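Local coordinates for protein fimbrin (Schizosaccharomyces pombe, PDB 1RT8) that binds and crosslinks actin filaments through paired calponin-homology domains, with roles in cell polarity, cytokinesis, mating and spore formation, at residues Lys188-Ser191 with Asn195-Val198; Trp169-Leu174 with Pro180-Asn185; Thr216-Arg221 with Ala242-Asn247; Leu199-Ala204 with Cys208-Leu213. All coordinates share one frame; numbering follows the deposited sequence.

Interaction 1: Lys188-Ser191 with Asn195-Val198; sequences KDVS and NYTV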
loop_
_atom_site.group_PDB
_atom_site.type_symbol
_atom_site.label_atom_id
_atom_site.label_comp_id
_atom_site.label_asym_id
_atom_site.label_seq_id
_atom_site.Cartn_x
_atom_site.Cartn_y
_atom_site.Cartn_z
ATOM N N LYS A 188 9.641 -2.435 23.765
ATOM C CA LYS A 188 10.298 -2.940 24.963
ATOM C C LYS A 188 11.682 -3.542 24.691
ATOM O O LYS A 188 12.642 -3.247 25.404
ATOM C CB LYS A 188 9.413 -3.994 25.635
ATOM C CG LYS A 188 9.621 -4.097 27.135
ATOM C CD LYS A 188 9.325 -2.760 27.802
ATOM C CE LYS A 188 9.589 -2.798 29.299
ATOM N NZ LYS A 188 9.413 -1.450 29.923
ATOM N N ASP A 189 11.783 -4.372 23.657
ATOM C CA ASP A 189 13.042 -5.035 23.314
ATOM C C ASP A 189 14.228 -4.151 22.912
ATOM O O ASP A 189 15.363 -4.619 22.892
ATOM C CB ASP A 189 12.802 -6.058 22.205
ATOM C CG ASP A 189 12.069 -7.287 22.700
ATOM O OD1 ASP A 189 11.614 -7.282 23.862
ATOM O OD2 ASP A 189 11.943 -8.253 21.922
ATOM N N VAL A 190 13.977 -2.891 22.576
ATOM C CA VAL A 190 15.072 -2.011 22.177
ATOM C C VAL A 190 15.152 -0.786 23.062
ATOM O O VAL A 190 16.068 0.025 22.925
ATOM C CB VAL A 190 14.928 -1.546 20.694
ATOM C CG1 VAL A 190 14.926 -2.753 19.768
ATOM C CG2 VAL A 190 13.656 -0.721 20.509
ATOM N N SER A 191 14.210 -0.674 23.993
ATOM C CA SER A 191 14.141 0.486 24.869
ATOM C C SER A 191 15.260 0.725 25.882
ATOM O O SER A 191 15.337 1.818 26.432
ATOM C CB SER A 191 12.788 0.511 25.598
ATOM O OG SER A 191 12.626 -0.601 26.463
ATOM N N ASN A 195 20.472 -3.747 22.977
ATOM C CA ASN A 195 20.450 -4.428 21.693
ATOM C C ASN A 195 20.937 -3.543 20.550
ATOM O O ASN A 195 21.600 -4.023 19.630
ATOM C CB ASN A 195 19.056 -4.994 21.424
ATOM C CG ASN A 195 18.738 -6.171 22.344
ATOM O OD1 ASN A 195 19.644 -6.876 22.772
ATOM N ND2 ASN A 195 17.461 -6.389 22.642
ATOM N N TYR A 196 20.627 -2.253 20.622
ATOM C CA TYR A 196 21.073 -1.312 19.602
ATOM C C TYR A 196 22.601 -1.219 19.645
ATOM O O TYR A 196 23.264 -1.261 18.603
ATOM C CB TYR A 196 20.468 0.072 19.856
ATOM C CG TYR A 196 19.040 0.259 19.358
ATOM C CD1 TYR A 196 18.199 1.193 19.966
ATOM C CD2 TYR A 196 18.549 -0.460 18.268
ATOM C CE1 TYR A 196 16.910 1.413 19.510
ATOM C CE2 TYR A 196 17.239 -0.246 17.789
ATOM C CZ TYR A 196 16.430 0.695 18.421
ATOM O OH TYR A 196 15.144 0.937 17.986
ATOM N N THR A 197 23.156 -1.100 20.851
ATOM C CA THR A 197 24.608 -1.012 21.025
ATOM C C THR A 197 25.324 -2.234 20.442
ATOM O O THR A 197 26.327 -2.097 19.752
ATOM C CB THR A 197 24.984 -0.882 22.513
ATOM O OG1 THR A 197 24.496 0.364 23.021
ATOM C CG2 THR A 197 26.496 -0.934 22.693
ATOM N N VAL A 198 24.816 -3.429 20.727
ATOM C CA VAL A 198 25.428 -4.646 20.205
ATOM C C VAL A 198 25.279 -4.672 18.682
ATOM O O VAL A 198 26.217 -5.024 17.965
ATOM C CB VAL A 198 24.776 -5.907 20.825
ATOM C CG1 VAL A 198 25.353 -7.157 20.199
ATOM C CG2 VAL A 198 25.025 -5.930 22.332
HETATM O O HOH W 1 17.726 -3.297 24.100
HETATM O O HOH W 2 18.612 -1.356 22.051
#

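Interaction 2: Trp169-Leu174 with Pro180-Asn185; sequences WFNYHL and PRTVSN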
loop_
_atom_site.group_PDB
_atom_site.type_symbol
_atom_site.label_atom_id
_atom_site.label_comp_id
_atom_site.label_asym_id
_atom_site.label_seq_id
_atom_site.Cartn_x
_atom_site.Cartn_y
_atom_site.Cartn_z
ATOM N N TRP A 169 16.455 -9.686 10.467
ATOM C CA TRP A 169 17.750 -9.063 10.203
ATOM C C TRP A 169 18.452 -8.692 11.511
ATOM O O TRP A 169 19.582 -9.107 11.768
ATOM C CB TRP A 169 17.548 -7.804 9.362
ATOM C CG TRP A 169 18.797 -7.017 9.113
ATOM C CD1 TRP A 169 19.802 -7.321 8.234
ATOM C CD2 TRP A 169 19.165 -5.775 9.729
ATOM N NE1 TRP A 169 20.765 -6.342 8.261
ATOM C CE2 TRP A 169 20.401 -5.381 9.169
ATOM C CE3 TRP A 169 18.569 -4.957 10.700
ATOM C CZ2 TRP A 169 21.052 -4.203 9.547
ATOM C CZ3 TRP A 169 19.219 -3.785 11.079
ATOM C CH2 TRP A 169 20.448 -3.421 10.501
ATOM N N PHE A 170 17.766 -7.893 12.322
ATOM C CA PHE A 170 18.281 -7.449 13.610
ATOM C C PHE A 170 18.794 -8.666 14.380
ATOM O O PHE A 170 19.935 -8.681 14.843
ATOM C CB PHE A 170 17.146 -6.745 14.379
ATOM C CG PHE A 170 17.604 -5.893 15.532
ATOM C CD1 PHE A 170 16.892 -4.747 15.877
ATOM C CD2 PHE A 170 18.723 -6.232 16.282
ATOM C CE1 PHE A 170 17.286 -3.951 16.944
ATOM C CE2 PHE A 170 19.127 -5.444 17.355
ATOM C CZ PHE A 170 18.408 -4.300 17.688
ATOM N N ASN A 171 17.959 -9.699 14.488
ATOM C CA ASN A 171 18.344 -10.906 15.212
ATOM C C ASN A 171 19.481 -11.683 14.563
ATOM O O ASN A 171 20.293 -12.292 15.255
ATOM C CB ASN A 171 17.138 -11.822 15.410
ATOM C CG ASN A 171 16.182 -11.290 16.449
ATOM O OD1 ASN A 171 16.591 -10.926 17.556
ATOM N ND2 ASN A 171 14.901 -11.241 16.107
ATOM N N TYR A 172 19.537 -11.672 13.238
ATOM C CA TYR A 172 20.611 -12.359 12.538
ATOM C C TYR A 172 21.946 -11.835 13.069
ATOM O O TYR A 172 22.886 -12.598 13.273
ATOM C CB TYR A 172 20.518 -12.097 11.035
ATOM C CG TYR A 172 21.769 -12.472 10.271
ATOM C CD1 TYR A 172 22.057 -13.806 9.968
ATOM C CD2 TYR A 172 22.668 -11.490 9.852
ATOM C CE1 TYR A 172 23.214 -14.150 9.260
ATOM C CE2 TYR A 172 23.822 -11.820 9.149
ATOM C CZ TYR A 172 24.090 -13.148 8.853
ATOM O OH TYR A 172 25.230 -13.463 8.144
ATOM N N HIS A 173 22.018 -10.527 13.301
ATOM C CA HIS A 173 23.238 -9.912 13.807
ATOM C C HIS A 173 23.475 -10.150 15.300
ATOM O O HIS A 173 24.595 -10.457 15.706
ATOM C CB HIS A 173 23.229 -8.415 13.512
ATOM C CG HIS A 173 23.433 -8.090 12.068
ATOM N ND1 HIS A 173 24.607 -8.372 11.404
ATOM C CD2 HIS A 173 22.601 -7.543 11.152
ATOM C CE1 HIS A 173 24.488 -8.015 10.137
ATOM N NE2 HIS A 173 23.280 -7.509 9.959
ATOM N N LEU A 174 22.438 -10.003 16.122
ATOM C CA LEU A 174 22.604 -10.232 17.553
ATOM C C LEU A 174 23.096 -11.658 17.763
ATOM O O LEU A 174 23.913 -11.922 18.647
ATOM C CB LEU A 174 21.286 -10.037 18.296
ATOM C CG LEU A 174 20.741 -8.610 18.300
ATOM C CD1 LEU A 174 19.455 -8.568 19.112
ATOM C CD2 LEU A 174 21.786 -7.656 18.883
ATOM N N PRO A 180 23.012 -12.938 24.077
ATOM C CA PRO A 180 21.892 -13.725 24.610
ATOM C C PRO A 180 20.500 -13.117 24.428
ATOM O O PRO A 180 19.491 -13.789 24.660
ATOM C CB PRO A 180 22.244 -13.875 26.091
ATOM C CG PRO A 180 23.738 -13.669 26.128
ATOM C CD PRO A 180 23.925 -12.544 25.159
ATOM N N ARG A 181 20.437 -11.851 24.034
ATOM C CA ARG A 181 19.145 -11.209 23.849
ATOM C C ARG A 181 18.640 -11.293 22.424
ATOM O O ARG A 181 19.411 -11.322 21.472
ATOM C CB ARG A 181 19.201 -9.748 24.294
ATOM C CG ARG A 181 19.396 -9.611 25.784
ATOM C CD ARG A 181 19.298 -8.189 26.245
ATOM N NE ARG A 181 17.968 -7.621 26.042
ATOM C CZ ARG A 181 17.636 -6.391 26.412
ATOM N NH1 ARG A 181 18.544 -5.620 27.003
ATOM N NH2 ARG A 181 16.415 -5.928 26.182
ATOM N N THR A 182 17.326 -11.339 22.287
ATOM C CA THR A 182 16.727 -11.415 20.977
ATOM C C THR A 182 15.692 -10.304 20.899
ATOM O O THR A 182 15.231 -9.806 21.930
ATOM C CB THR A 182 16.083 -12.804 20.772
ATOM O OG1 THR A 182 16.166 -13.162 19.389
ATOM C CG2 THR A 182 14.629 -12.806 21.236
ATOM N N VAL A 183 15.351 -9.899 19.681
ATOM C CA VAL A 183 14.378 -8.834 19.464
ATOM C C VAL A 183 13.107 -9.359 18.796
ATOM O O VAL A 183 13.176 -10.090 17.812
ATOM C CB VAL A 183 14.990 -7.709 18.581
ATOM C CG1 VAL A 183 13.897 -6.847 17.979
ATOM C CG2 VAL A 183 15.927 -6.849 19.418
ATOM N N SER A 184 11.946 -8.982 19.331
ATOM C CA SER A 184 10.685 -9.425 18.744
ATOM C C SER A 184 9.725 -8.256 18.528
ATOM O O SER A 184 8.587 -8.444 18.104
ATOM C CB SER A 184 10.026 -10.502 19.620
ATOM O OG SER A 184 9.552 -9.960 20.837
ATOM N N ASN A 185 10.201 -7.053 18.823
ATOM C CA ASN A 185 9.423 -5.838 18.643
ATOM C C ASN A 185 10.367 -4.643 18.629
ATOM O O ASN A 185 11.578 -4.796 18.802
ATOM C CB ASN A 185 8.383 -5.669 19.765
ATOM C CG ASN A 185 8.999 -5.664 21.163
ATOM O OD1 ASN A 185 9.836 -4.820 21.496
ATOM N ND2 ASN A 185 8.571 -6.610 21.993
#

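Interaction 3: Thr216-Arg221 with Ala242-Asn247; sequences TDVLQR and AMVAGN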
loop_
_atom_site.group_PDB
_atom_site.type_symbol
_atom_site.label_atom_id
_atom_site.label_comp_id
_atom_site.label_asym_id
_atom_site.label_seq_id
_atom_site.Cartn_x
_atom_site.Cartn_y
_atom_site.Cartn_z
ATOM N N THR A 216 25.143 3.134 33.297
ATOM C CA THR A 216 23.988 2.709 34.077
ATOM C C THR A 216 22.727 3.529 33.834
ATOM O O THR A 216 21.631 2.972 33.798
ATOM C CB THR A 216 24.302 2.704 35.582
ATOM O OG1 THR A 216 24.587 4.037 36.018
ATOM C CG2 THR A 216 25.506 1.809 35.859
ATOM N N ASP A 217 22.861 4.842 33.679
ATOM C CA ASP A 217 21.683 5.665 33.411
ATOM C C ASP A 217 21.219 5.338 31.988
ATOM O O ASP A 217 21.924 5.623 31.017
ATOM C CB ASP A 217 22.018 7.155 33.527
ATOM C CG ASP A 217 20.792 8.040 33.348
ATOM O OD1 ASP A 217 20.185 8.005 32.256
ATOM O OD2 ASP A 217 20.431 8.769 34.300
ATOM N N VAL A 218 20.039 4.730 31.873
ATOM C CA VAL A 218 19.499 4.335 30.574
ATOM C C VAL A 218 19.267 5.512 29.630
ATOM O O VAL A 218 19.413 5.383 28.414
ATOM C CB VAL A 218 18.168 3.549 30.731
ATOM C CG1 VAL A 218 17.069 4.467 31.250
ATOM C CG2 VAL A 218 17.769 2.937 29.402
ATOM N N LEU A 219 18.914 6.663 30.186
ATOM C CA LEU A 219 18.679 7.827 29.359
ATOM C C LEU A 219 19.986 8.293 28.739
ATOM O O LEU A 219 20.007 8.740 27.594
ATOM C CB LEU A 219 18.039 8.945 30.181
ATOM C CG LEU A 219 17.273 9.988 29.369
ATOM C CD1 LEU A 219 16.436 9.299 28.285
ATOM C CD2 LEU A 219 16.391 10.802 30.305
ATOM N N GLN A 220 21.080 8.177 29.489
ATOM C CA GLN A 220 22.387 8.582 28.978
ATOM C C GLN A 220 22.884 7.559 27.977
ATOM O O GLN A 220 23.531 7.903 26.991
ATOM C CB GLN A 220 23.416 8.703 30.106
ATOM C CG GLN A 220 23.193 9.868 31.054
ATOM C CD GLN A 220 24.204 9.881 32.190
ATOM O OE1 GLN A 220 25.416 9.843 31.959
ATOM N NE2 GLN A 220 23.711 9.933 33.424
ATOM N N ARG A 221 22.592 6.291 28.237
ATOM C CA ARG A 221 23.019 5.243 27.328
ATOM C C ARG A 221 22.340 5.445 25.975
ATOM O O ARG A 221 22.960 5.269 24.924
ATOM C CB ARG A 221 22.646 3.873 27.892
ATOM C CG ARG A 221 23.139 2.704 27.061
ATOM C CD ARG A 221 22.548 1.418 27.602
ATOM N NE ARG A 221 22.813 1.286 29.033
ATOM C CZ ARG A 221 22.124 0.500 29.851
ATOM N NH1 ARG A 221 21.123 -0.232 29.377
ATOM N NH2 ARG A 221 22.427 0.450 31.147
ATOM N N ALA A 242 12.524 8.947 23.100
ATOM C CA ALA A 242 11.647 8.088 22.305
ATOM C C ALA A 242 12.144 6.646 22.384
ATOM O O ALA A 242 11.360 5.700 22.303
ATOM C CB ALA A 242 11.614 8.556 20.851
ATOM N N MET A 243 13.453 6.485 22.542
ATOM C CA MET A 243 14.042 5.158 22.645
ATOM C C MET A 243 13.624 4.491 23.946
ATOM O O MET A 243 13.103 3.373 23.947
ATOM C CB MET A 243 15.568 5.224 22.614
ATOM C CG MET A 243 16.203 3.844 22.725
ATOM S SD MET A 243 17.998 3.854 22.868
ATOM C CE MET A 243 18.436 4.444 21.288
ATOM N N VAL A 244 13.877 5.185 25.051
ATOM C CA VAL A 244 13.547 4.681 26.379
ATOM C C VAL A 244 12.043 4.496 26.539
ATOM O O VAL A 244 11.593 3.631 27.292
ATOM C CB VAL A 244 14.061 5.643 27.468
ATOM C CG1 VAL A 244 13.580 5.197 28.837
ATOM C CG2 VAL A 244 15.578 5.680 27.436
ATOM N N ALA A 245 11.270 5.312 25.829
ATOM C CA ALA A 245 9.815 5.221 25.896
ATOM C C ALA A 245 9.314 4.052 25.052
ATOM O O ALA A 245 8.146 3.688 25.121
ATOM C CB ALA A 245 9.190 6.521 25.411
ATOM N N GLY A 246 10.202 3.470 24.250
ATOM C CA GLY A 246 9.819 2.347 23.407
ATOM C C GLY A 246 8.824 2.677 22.305
ATOM O O GLY A 246 7.953 1.869 21.982
ATOM N N ASN A 247 8.944 3.859 21.717
ATOM C CA ASN A 247 8.033 4.245 20.649
ATOM C C ASN A 247 8.208 3.303 19.458
ATOM O O ASN A 247 9.255 3.291 18.803
ATOM C CB ASN A 247 8.287 5.692 20.233
ATOM C CG ASN A 247 7.186 6.237 19.356
ATOM O OD1 ASN A 247 7.032 5.821 18.206
ATOM N ND2 ASN A 247 6.400 7.161 19.896
#

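Interaction 4: Leu199-Ala204 with Cys208-Leu213; sequences LLNQLA and CSRAPL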
loop_
_atom_site.group_PDB
_atom_site.type_symbol
_atom_site.label_atom_id
_atom_site.label_comp_id
_atom_site.label_asym_id
_atom_site.label_seq_id
_atom_site.Cartn_x
_atom_site.Cartn_y
_atom_site.Cartn_z
ATOM N N LEU A 199 24.102 -4.283 18.191
ATOM C CA LEU A 199 23.854 -4.248 16.749
ATOM C C LEU A 199 24.856 -3.320 16.057
ATOM O O LEU A 199 25.523 -3.714 15.104
ATOM C CB LEU A 199 22.420 -3.768 16.456
ATOM C CG LEU A 199 22.094 -3.466 14.983
ATOM C CD1 LEU A 199 22.299 -4.715 14.135
ATOM C CD2 LEU A 199 20.657 -2.957 14.860
ATOM N N LEU A 200 24.960 -2.089 16.542
ATOM C CA LEU A 200 25.886 -1.127 15.955
ATOM C C LEU A 200 27.344 -1.605 16.019
ATOM O O LEU A 200 28.125 -1.383 15.092
ATOM C CB LEU A 200 25.746 0.223 16.657
ATOM C CG LEU A 200 24.404 0.929 16.464
ATOM C CD1 LEU A 200 24.479 2.333 17.055
ATOM C CD2 LEU A 200 24.069 1.004 14.981
ATOM N N ASN A 201 27.705 -2.259 17.118
ATOM C CA ASN A 201 29.063 -2.767 17.277
ATOM C C ASN A 201 29.292 -3.952 16.344
ATOM O O ASN A 201 30.407 -4.200 15.891
ATOM C CB ASN A 201 29.303 -3.186 18.732
ATOM C CG ASN A 201 30.595 -3.958 18.910
ATOM O OD1 ASN A 201 30.597 -5.191 18.946
ATOM N ND2 ASN A 201 31.707 -3.236 19.003
ATOM N N GLN A 202 28.224 -4.682 16.056
ATOM C CA GLN A 202 28.317 -5.832 15.175
ATOM C C GLN A 202 28.418 -5.345 13.732
ATOM O O GLN A 202 29.172 -5.899 12.940
ATOM C CB GLN A 202 27.087 -6.725 15.365
ATOM C CG GLN A 202 27.126 -8.058 14.636
ATOM C CD GLN A 202 28.365 -8.878 14.954
ATOM O OE1 GLN A 202 28.756 -9.022 16.115
ATOM N NE2 GLN A 202 28.980 -9.434 13.918
ATOM N N LEU A 203 27.675 -4.290 13.402
ATOM C CA LEU A 203 27.679 -3.736 12.049
ATOM C C LEU A 203 28.954 -2.981 11.672
ATOM O O LEU A 203 29.393 -3.037 10.524
ATOM C CB LEU A 203 26.485 -2.797 11.849
ATOM C CG LEU A 203 25.071 -3.377 11.814
ATOM C CD1 LEU A 203 24.104 -2.246 11.525
ATOM C CD2 LEU A 203 24.956 -4.474 10.750
ATOM N N ALA A 204 29.535 -2.267 12.630
ATOM C CA ALA A 204 30.752 -1.493 12.379
ATOM C C ALA A 204 31.658 -1.466 13.612
ATOM O O ALA A 204 31.768 -0.445 14.291
ATOM C CB ALA A 204 30.377 -0.073 11.974
ATOM N N CYS A 208 31.817 1.887 16.423
ATOM C CA CYS A 208 30.908 1.692 17.547
ATOM C C CYS A 208 31.361 0.561 18.460
ATOM O O CYS A 208 31.534 -0.577 18.022
ATOM C CB CYS A 208 29.501 1.406 17.021
ATOM S SG CYS A 208 28.925 2.624 15.804
ATOM N N SER A 209 31.546 0.889 19.734
ATOM C CA SER A 209 31.990 -0.076 20.734
ATOM C C SER A 209 30.836 -0.482 21.646
ATOM O O SER A 209 29.724 0.033 21.521
ATOM C CB SER A 209 33.112 0.537 21.574
ATOM O OG SER A 209 33.535 -0.353 22.592
ATOM N N ARG A 210 31.109 -1.406 22.565
ATOM C CA ARG A 210 30.093 -1.870 23.502
ATOM C C ARG A 210 30.168 -1.089 24.813
ATOM O O ARG A 210 29.533 -1.457 25.803
ATOM C CB ARG A 210 30.248 -3.375 23.777
ATOM C CG ARG A 210 29.856 -4.295 22.610
ATOM C CD ARG A 210 29.792 -5.771 23.051
ATOM N NE ARG A 210 29.357 -6.665 21.976
ATOM C CZ ARG A 210 29.068 -7.958 22.134
ATOM N NH1 ARG A 210 29.164 -8.530 23.322
ATOM N NH2 ARG A 210 28.672 -8.687 21.098
ATOM N N ALA A 211 30.928 0.001 24.813
ATOM C CA ALA A 211 31.081 0.826 26.010
ATOM C C ALA A 211 29.750 1.312 26.603
ATOM O O ALA A 211 29.599 1.373 27.820
ATOM C CB ALA A 211 31.986 2.022 25.708
ATOM N N PRO A 212 28.771 1.676 25.752
ATOM C CA PRO A 212 27.491 2.142 26.298
ATOM C C PRO A 212 26.851 1.121 27.244
ATOM O O PRO A 212 26.096 1.477 28.150
ATOM C CB PRO A 212 26.651 2.382 25.044
ATOM C CG PRO A 212 27.682 2.805 24.045
ATOM C CD PRO A 212 28.791 1.814 24.286
ATOM N N LEU A 213 27.151 -0.151 27.022
ATOM C CA LEU A 213 26.606 -1.202 27.872
ATOM C C LEU A 213 26.989 -0.950 29.330
ATOM O O LEU A 213 26.268 -1.352 30.247
ATOM C CB LEU A 213 27.129 -2.566 27.418
ATOM C CG LEU A 213 26.643 -3.022 26.039
ATOM C CD1 LEU A 213 27.308 -4.342 25.645
ATOM C CD2 LEU A 213 25.133 -3.170 26.068
#

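Interaction 1: Lys188-Ser191 with Asn195-Val198
The Y196 ring carries V190 on one face: CB stands 3.5 Å above the ring plane, displaced toward the rim, and makes a CH-pi contact whose line to the centroid leans 26° from the ring normal. The same side chain also reaches the phenol end, where V190 CG2 lies 3.4 Å from Y196 OH. F254 of helix 248-261 meets the ring edge-to-face. This is core packing of the second calponin-homology domain, in which the loop before helix 194-203 lies against that helix's first turns. The Y196 hydroxyl is hydrogen-bonded to N251, so the ring is gripped at its polar tip as well as over its face. A leucine here would lack both ring and hydroxyl, and would probably strip V190 of its flat support and deprive N251 OD1 of this partner.

The second flat group, the N195 amide, is used at both ends. Its OD1 takes a hydrogen bond from W179 NE1, while ND2 donates to D189 O at 2.8 Å, nearly in line with the C=O (162°) but bent at the hydrogen (139°), the oxygen being tilted from the N195 amide plane. With CG anti to the carbonyl carbon, the amide lies within reach of the loop carbonyl. Two waters continue the seam: one bridges D189 O and N195 N, and the other accepts from Y196 N, its donation to V190 O spanning 3.0 Å.

Interaction 2: Trp169-Leu174 with Pro180-Asn185
N171 meets the loop P180-N185, extended at R181-V183, with its whole amide, and its side chain can be followed outward from the helix. CB leaves alongside the neighbouring segment, and CG, anti to the carbonyl carbon (chi1 -73°), turns the amide across to it. CG itself lies 3.5 Å from T182 OG1. At the tip the two amide atoms part: OD1 accepts from V183 N at 2.7 Å and ND2 donates to V183 O, also at 2.7 Å. Both bonds are nearly straight, and each lies in the plane of its carbonyl, on a lone pair. The amide thus pairs with both the N-H and the C=O of one residue, as a neighbouring strand would, and its flip is fixed. T182 OG1 adds a third bond, donating to N171 OD1 at 2.9 Å from above the carbonyl plane, so that oxygen is gripped by two donors.

Beside this polar pairing V183 points its CB toward the helix. Its CG2 sits over the centre of the F170 ring, 3.9 Å from the centroid and only 8° off the normal. L174 CD1 closes in from beside it, 3.9 Å from the same methyl and 3.6 Å from R181 O. Within this calponin-homology domain, the contact lays the loop leaving helix 162-176 back along that helix, while L199 and N195 of helix 194-203 pack against F170 and V183.

Interaction 3: Thr216-Arg221 with Ala242-Asn247
V218 and V244 reach toward each other tip to tip, their CG2 methyls 4.0 Å apart. The branch of V218 that makes the touch lies opposite its own backbone N, so that it extends from the first turn of helix 218-230 toward helix 240-244. L219 comes to the same methyl from another direction: its side chain runs at about a right angle to that of V244, and its CD1 lies 3.8 Å from V244 CG2. A single valine branch therefore receives both neighbours, and V218 O lies near it as well. The contact is small, 143 Å² in all, apolar and at the surface, with L219 exposed. M243, one residue earlier, points toward helix 218-230 too, but packs on A222, V225 and L226.

The start of helix 218-230 and the exit from helix 240-244 are capped within their own segments. D217 is the N-cap: its OD1 accepts from Q220 N at 2.9 Å, on the anti side of the carboxylate and 33° out of its plane, with only a weak bond from L219 N. G246, with positive phi, is where the chain leaves helical geometry, in a Schellman motif, N247 N bonding to A242 O at 3.1 Å and G246 N to M243 O at 2.9 Å. N247 then caps helix 248-261. A short helix between two longer ones, here 240-244 leaning on the start of 218-230 and leading into 248-261, is part of the helical calponin-homology fold.

Interaction 4: Leu199-Ala204 with Cys208-Leu213
Two hydrogen bonds join N201 and A204 to C208. N201 ND2 donates to C208 O at 2.8 Å, in the plane of that carbonyl and on a lone pair, although the oxygen lies 18° out of the N201 amide plane. C208 N donates to A204 O at 3.2 Å and returns the chain to the end of helix 194-203. A weaker CA-H...O contact adds to these, N201 CA standing 3.4 Å from the same C208 O, so this carbonyl is approached by both the backbone and the side chain of one residue. N201 CG sits anti to its own nitrogen (chi1 169°), which carries the amide to the C208 carbonyl. A valine in its place would have no amide, and would probably leave C208 O without its side-chain donor and the loop less firmly held.

These bonds span the turn that follows helix 194-203 in the second calponin-homology domain, before the chain enters helix 218-230.

Apolar packing is modest: C208 CB lies 4.0 Å from L200 CB, and both side chains also touch N228 of helix 218-230.

R210 packs its aliphatic stem on the N201 amide, crossing that side chain at about a right angle; its CG is 3.8 Å from N201 CG, and amide and guanidinium planes are turned 72° apart. The guanidinium continues past N201, and R210 NH2 is hydrogen-bonded to A177 O, just beyond helix 162-176.

From the N terminus the four contacts come in series, none nested in or crossing another. Interaction 2 closes first, folding the loop after helix 162-176 back onto it. Interaction 1 then closes a tight bend of three residues into helix 194-203; D189 OD2, probably hydrogen-bonded to S184 N, joins the two. Interaction 4 closes an equally short turn at the far end of that helix, and H173 packs on L199 and L203 to link it with interaction 2. Interaction 3 spans the longest gap, twenty residues, bringing helix 240-244 to the start of helix 218-230; M243 touches Y196 of interaction 1, and R221 touches P212 of interaction 4.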